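Local coordinates for protein putative conjugative transposon recombinase (Clostridium difficile, PDB 3G13) that probably binds DNA and exchanges its strands as a serine recombinase, the chain here being the resolvase-type N-terminal domain of a longer protein, at residues L6-C12 against W42-Y48. Sequence-based numbering, arbitrary orientation.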
ATOM      1  N   LEU A   6     -22.973  11.501 -17.119  1.00 19.27           N
ATOM      2  CA  LEU A   6     -21.843  10.686 -16.747  1.00 16.84           C
ATOM      3  C   LEU A   6     -22.226   9.221 -16.914  1.00 16.04           C
ATOM      4  O   LEU A   6     -23.254   8.791 -16.404  1.00 15.06           O
ATOM      5  CB  LEU A   6     -21.406  10.997 -15.308  1.00 15.74           C
ATOM      6  CG  LEU A   6     -20.118  10.319 -14.816  1.00 14.13           C
ATOM      7  CD1 LEU A   6     -18.865  11.064 -15.314  1.00 13.92           C
ATOM      8  CD2 LEU A   6     -20.088  10.201 -13.254  1.00 14.17           C
ATOM      9  N   ARG A   7     -21.383   8.457 -17.629  1.00 16.04           N
ATOM     10  CA  ARG A   7     -21.635   7.033 -17.891  1.00 15.79           C
ATOM     11  C   ARG A   7     -21.030   6.195 -16.765  1.00 14.77           C
ATOM     12  O   ARG A   7     -19.810   6.159 -16.556  1.00 13.84           O
ATOM     13  CB  ARG A   7     -21.123   6.602 -19.283  1.00 16.14           C
ATOM     14  CG  ARG A   7     -21.900   7.288 -20.480  1.00 18.98           C
ATOM     15  CD  ARG A   7     -21.707   6.555 -21.819  1.00 27.70           C
ATOM     16  NE  ARG A   7     -22.223   5.165 -21.809  1.00 32.47           N
ATOM     17  CZ  ARG A   7     -23.494   4.792 -22.004  1.00 32.45           C
ATOM     18  NH1 ARG A   7     -24.461   5.666 -22.254  1.00 32.55           N
ATOM     19  NH2 ARG A   7     -23.801   3.510 -21.955  1.00 35.56           N
ATOM     20  N   VAL A   8     -21.909   5.559 -16.014  1.00 14.42           N
ATOM     21  CA  VAL A   8     -21.502   4.888 -14.785  1.00 15.43           C
ATOM     22  C   VAL A   8     -21.655   3.383 -14.918  1.00 16.03           C
ATOM     23  O   VAL A   8     -22.721   2.889 -15.277  1.00 16.36           O
ATOM     24  CB  VAL A   8     -22.265   5.434 -13.554  1.00 15.21           C
ATOM     25  CG1 VAL A   8     -21.756   4.782 -12.249  1.00 11.89           C
ATOM     26  CG2 VAL A   8     -22.112   6.976 -13.480  1.00 15.18           C
ATOM     27  N   ALA A   9     -20.589   2.654 -14.625  1.00 16.65           N
ATOM     28  CA  ALA A   9     -20.671   1.185 -14.544  1.00 16.63           C
ATOM     29  C   ALA A   9     -20.470   0.682 -13.107  1.00 17.56           C
ATOM     30  O   ALA A   9     -20.053   1.453 -12.214  1.00 17.00           O
ATOM     31  CB  ALA A   9     -19.605   0.567 -15.469  1.00 16.93           C
ATOM     32  N   ALA A  10     -20.731  -0.611 -12.883  1.00 16.42           N
ATOM     33  CA  ALA A  10     -20.358  -1.274 -11.621  1.00 17.06           C
ATOM     34  C   ALA A  10     -19.638  -2.541 -11.959  1.00 17.78           C
ATOM     35  O   ALA A  10     -20.027  -3.227 -12.903  1.00 17.18           O
ATOM     36  CB  ALA A  10     -21.582  -1.585 -10.747  1.00 16.85           C
ATOM     37  N   TYR A  11     -18.579  -2.825 -11.200  1.00 18.11           N
ATOM     38  CA  TYR A  11     -17.928  -4.133 -11.250  1.00 18.96           C
ATOM     39  C   TYR A  11     -18.173  -4.978 -10.004  1.00 18.94           C
ATOM     40  O   TYR A  11     -17.901  -4.539  -8.883  1.00 19.53           O
ATOM     41  CB  TYR A  11     -16.423  -4.030 -11.549  1.00 18.62           C
ATOM     42  CG  TYR A  11     -15.875  -5.433 -11.677  1.00 20.43           C
ATOM     43  CD1 TYR A  11     -16.108  -6.183 -12.843  1.00 18.59           C
ATOM     44  CD2 TYR A  11     -15.224  -6.054 -10.600  1.00 17.73           C
ATOM     45  CE1 TYR A  11     -15.690  -7.483 -12.955  1.00 19.12           C
ATOM     46  CE2 TYR A  11     -14.770  -7.367 -10.714  1.00 19.37           C
ATOM     47  CZ  TYR A  11     -15.020  -8.076 -11.911  1.00 20.19           C
ATOM     48  OH  TYR A  11     -14.597  -9.370 -12.066  1.00 20.95           O
ATOM     49  N   CYS A  12     -18.678  -6.198 -10.205  1.00 19.43           N
ATOM     50  CA  CYS A  12     -19.095  -7.069  -9.101  1.00 20.32           C
ATOM     51  C   CYS A  12     -18.338  -8.393  -9.063  1.00 20.96           C
ATOM     52  O   CYS A  12     -18.062  -8.999 -10.116  1.00 21.19           O
ATOM     53  CB  CYS A  12     -20.599  -7.395  -9.179  1.00 20.11           C
ATOM     54  SG  CYS A  12     -21.698  -5.987  -9.499  1.00 23.71           S
ATOM     55  N   TRP A  42     -26.349  10.991 -14.006  1.00 14.55           N
ATOM     56  CA  TRP A  42     -25.681   9.754 -14.386  1.00 15.37           C
ATOM     57  C   TRP A  42     -26.576   8.909 -15.275  1.00 15.60           C
ATOM     58  O   TRP A  42     -27.808   9.013 -15.221  1.00 15.96           O
ATOM     59  CB  TRP A  42     -25.397   8.903 -13.139  1.00 14.06           C
ATOM     60  CG  TRP A  42     -24.432   9.513 -12.140  1.00 13.97           C
ATOM     61  CD1 TRP A  42     -23.673  10.649 -12.283  1.00 14.51           C
ATOM     62  CD2 TRP A  42     -24.113   8.974 -10.861  1.00 13.63           C
ATOM     63  NE1 TRP A  42     -22.910  10.857 -11.151  1.00 13.44           N
ATOM     64  CE2 TRP A  42     -23.162   9.849 -10.260  1.00 16.10           C
ATOM     65  CE3 TRP A  42     -24.550   7.856 -10.154  1.00 14.79           C
ATOM     66  CZ2 TRP A  42     -22.632   9.619  -8.975  1.00 14.87           C
ATOM     67  CZ3 TRP A  42     -24.046   7.631  -8.857  1.00 16.09           C
ATOM     68  CH2 TRP A  42     -23.087   8.520  -8.294  1.00 15.05           C
ATOM     69  N   VAL A  43     -25.943   8.059 -16.061  1.00 16.46           N
ATOM     70  CA  VAL A  43     -26.636   7.040 -16.853  1.00 17.67           C
ATOM     71  C   VAL A  43     -25.860   5.749 -16.664  1.00 18.12           C
ATOM     72  O   VAL A  43     -24.633   5.755 -16.708  1.00 18.08           O
ATOM     73  CB  VAL A  43     -26.830   7.457 -18.371  1.00 17.20           C
ATOM     74  CG1 VAL A  43     -25.484   7.729 -19.081  1.00 18.89           C
ATOM     75  CG2 VAL A  43     -27.655   6.399 -19.143  1.00 17.14           C
ATOM     76  N   LEU A  44     -26.587   4.657 -16.409  1.00 18.79           N
ATOM     77  CA  LEU A  44     -26.003   3.323 -16.271  1.00 19.66           C
ATOM     78  C   LEU A  44     -25.438   2.855 -17.614  1.00 19.77           C
ATOM     79  O   LEU A  44     -26.169   2.823 -18.626  1.00 18.96           O
ATOM     80  CB  LEU A  44     -27.045   2.323 -15.736  1.00 19.86           C
ATOM     81  CG  LEU A  44     -26.700   0.819 -15.608  1.00 21.74           C
ATOM     82  CD1 LEU A  44     -25.558   0.564 -14.641  1.00 19.31           C
ATOM     83  CD2 LEU A  44     -27.962   0.037 -15.212  1.00 24.51           C
ATOM     84  N   ALA A  45     -24.132   2.560 -17.623  1.00 18.74           N
ATOM     85  CA  ALA A  45     -23.462   1.949 -18.773  1.00 19.15           C
ATOM     86  C   ALA A  45     -23.807   0.464 -18.723  1.00 19.20           C
ATOM     87  O   ALA A  45     -24.573  -0.017 -19.559  1.00 18.74           O
ATOM     88  CB  ALA A  45     -21.946   2.188 -18.724  1.00 18.62           C
ATOM     89  N   ASP A  46     -23.319  -0.246 -17.697  1.00 18.21           N
ATOM     90  CA  ASP A  46     -23.598  -1.652 -17.581  1.00 17.76           C
ATOM     91  C   ASP A  46     -23.168  -2.141 -16.212  1.00 17.64           C
ATOM     92  O   ASP A  46     -22.521  -1.419 -15.427  1.00 16.95           O
ATOM     93  CB  ASP A  46     -22.934  -2.448 -18.748  1.00 18.44           C
ATOM     94  CG  ASP A  46     -23.628  -3.794 -19.032  1.00 19.24           C
ATOM     95  OD1 ASP A  46     -24.619  -4.151 -18.339  1.00 18.64           O
ATOM     96  OD2 ASP A  46     -23.113  -4.530 -19.891  1.00 22.76           O
ATOM     97  N   ILE A  47     -23.585  -3.349 -15.902  1.00 17.35           N
ATOM     98  CA  ILE A  47     -23.161  -4.028 -14.708  1.00 18.31           C
ATOM     99  C   ILE A  47     -22.339  -5.245 -15.153  1.00 18.59           C
ATOM    100  O   ILE A  47     -22.777  -6.034 -15.996  1.00 18.05           O
ATOM    101  CB  ILE A  47     -24.351  -4.359 -13.793  1.00 19.37           C
ATOM    102  CG1 ILE A  47     -24.987  -3.033 -13.305  1.00 20.51           C
ATOM    103  CG2 ILE A  47     -23.906  -5.301 -12.608  1.00 19.13           C
ATOM    104  CD1 ILE A  47     -26.250  -3.163 -12.557  1.00 22.90           C
ATOM    105  N   TYR A  48     -21.125  -5.324 -14.625  1.00 18.10           N
ATOM    106  CA  TYR A  48     -20.153  -6.338 -15.002  1.00 18.27           C
ATOM    107  C   TYR A  48     -19.920  -7.190 -13.780  1.00 19.24           C
ATOM    108  O   TYR A  48     -19.850  -6.673 -12.671  1.00 19.80           O
ATOM    109  CB  TYR A  48     -18.866  -5.684 -15.453  1.00 17.54           C
ATOM    110  CG  TYR A  48     -19.022  -4.746 -16.632  1.00 16.97           C
ATOM    111  CD1 TYR A  48     -18.738  -5.181 -17.933  1.00 17.81           C
ATOM    112  CD2 TYR A  48     -19.440  -3.422 -16.451  1.00 17.30           C
ATOM    113  CE1 TYR A  48     -18.862  -4.332 -19.027  1.00 16.84           C
ATOM    114  CE2 TYR A  48     -19.589  -2.547 -17.553  1.00 17.08           C
ATOM    115  CZ  TYR A  48     -19.300  -3.016 -18.837  1.00 18.14           C
ATOM    116  OH  TYR A  48     -19.419  -2.183 -19.933  1.00 18.43           O
TER
HETATM  117  O   HOH W   1     -26.410   2.895 -21.664  1.00 40.67           O
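Val8 sets CG2 over one face of the Trp42 indole, a CH-pi contact 4.0 Å from the centroid of the five-membered ring, while Leu6 runs alongside with CD2 3.6 Å from Trp42 NE1. With CG anti to its carbonyl carbon (chi1 -64°), Trp42 turns the indole so that one face meets Val8 while Leu6 lies alongside. Beneath them the parallel strands pair by six backbone hydrogen bonds, among them Val8 N to Val43 O at 2.8 Å. A beta bulge at Ala45 and Asp46, opposite Ala9, shifts the register by one residue: Ala45 N reaches Val8 O from above the carbonyl plane, and the next bond, Ala10 N to Asp46 O, lengthens to 3.2 Å. Ala9 CB meets the edge of the Tyr48 ring, 3.7 Å from CE2, and the Tyr11 side chain crosses that of Tyr48 at about a right angle, its CD1 3.8 Å from Tyr48 CB. A second shell fixes the polar ends: Tyr48 OH bonds to Asp70, Tyr11 OH to Asp50, and Arg7 NE to Glu75 O, while one water bridges Arg7 NH2 and Leu44 O. The pair illustrates a beta-alpha-beta unit: helix 25-37 connects the strands and packs on Ala10, Cys12 and Ile47, helix 62-72 covers the sheet face that carries Tyr11 and Tyr48, and strand 78-81 continues the sheet beyond strand 6-14.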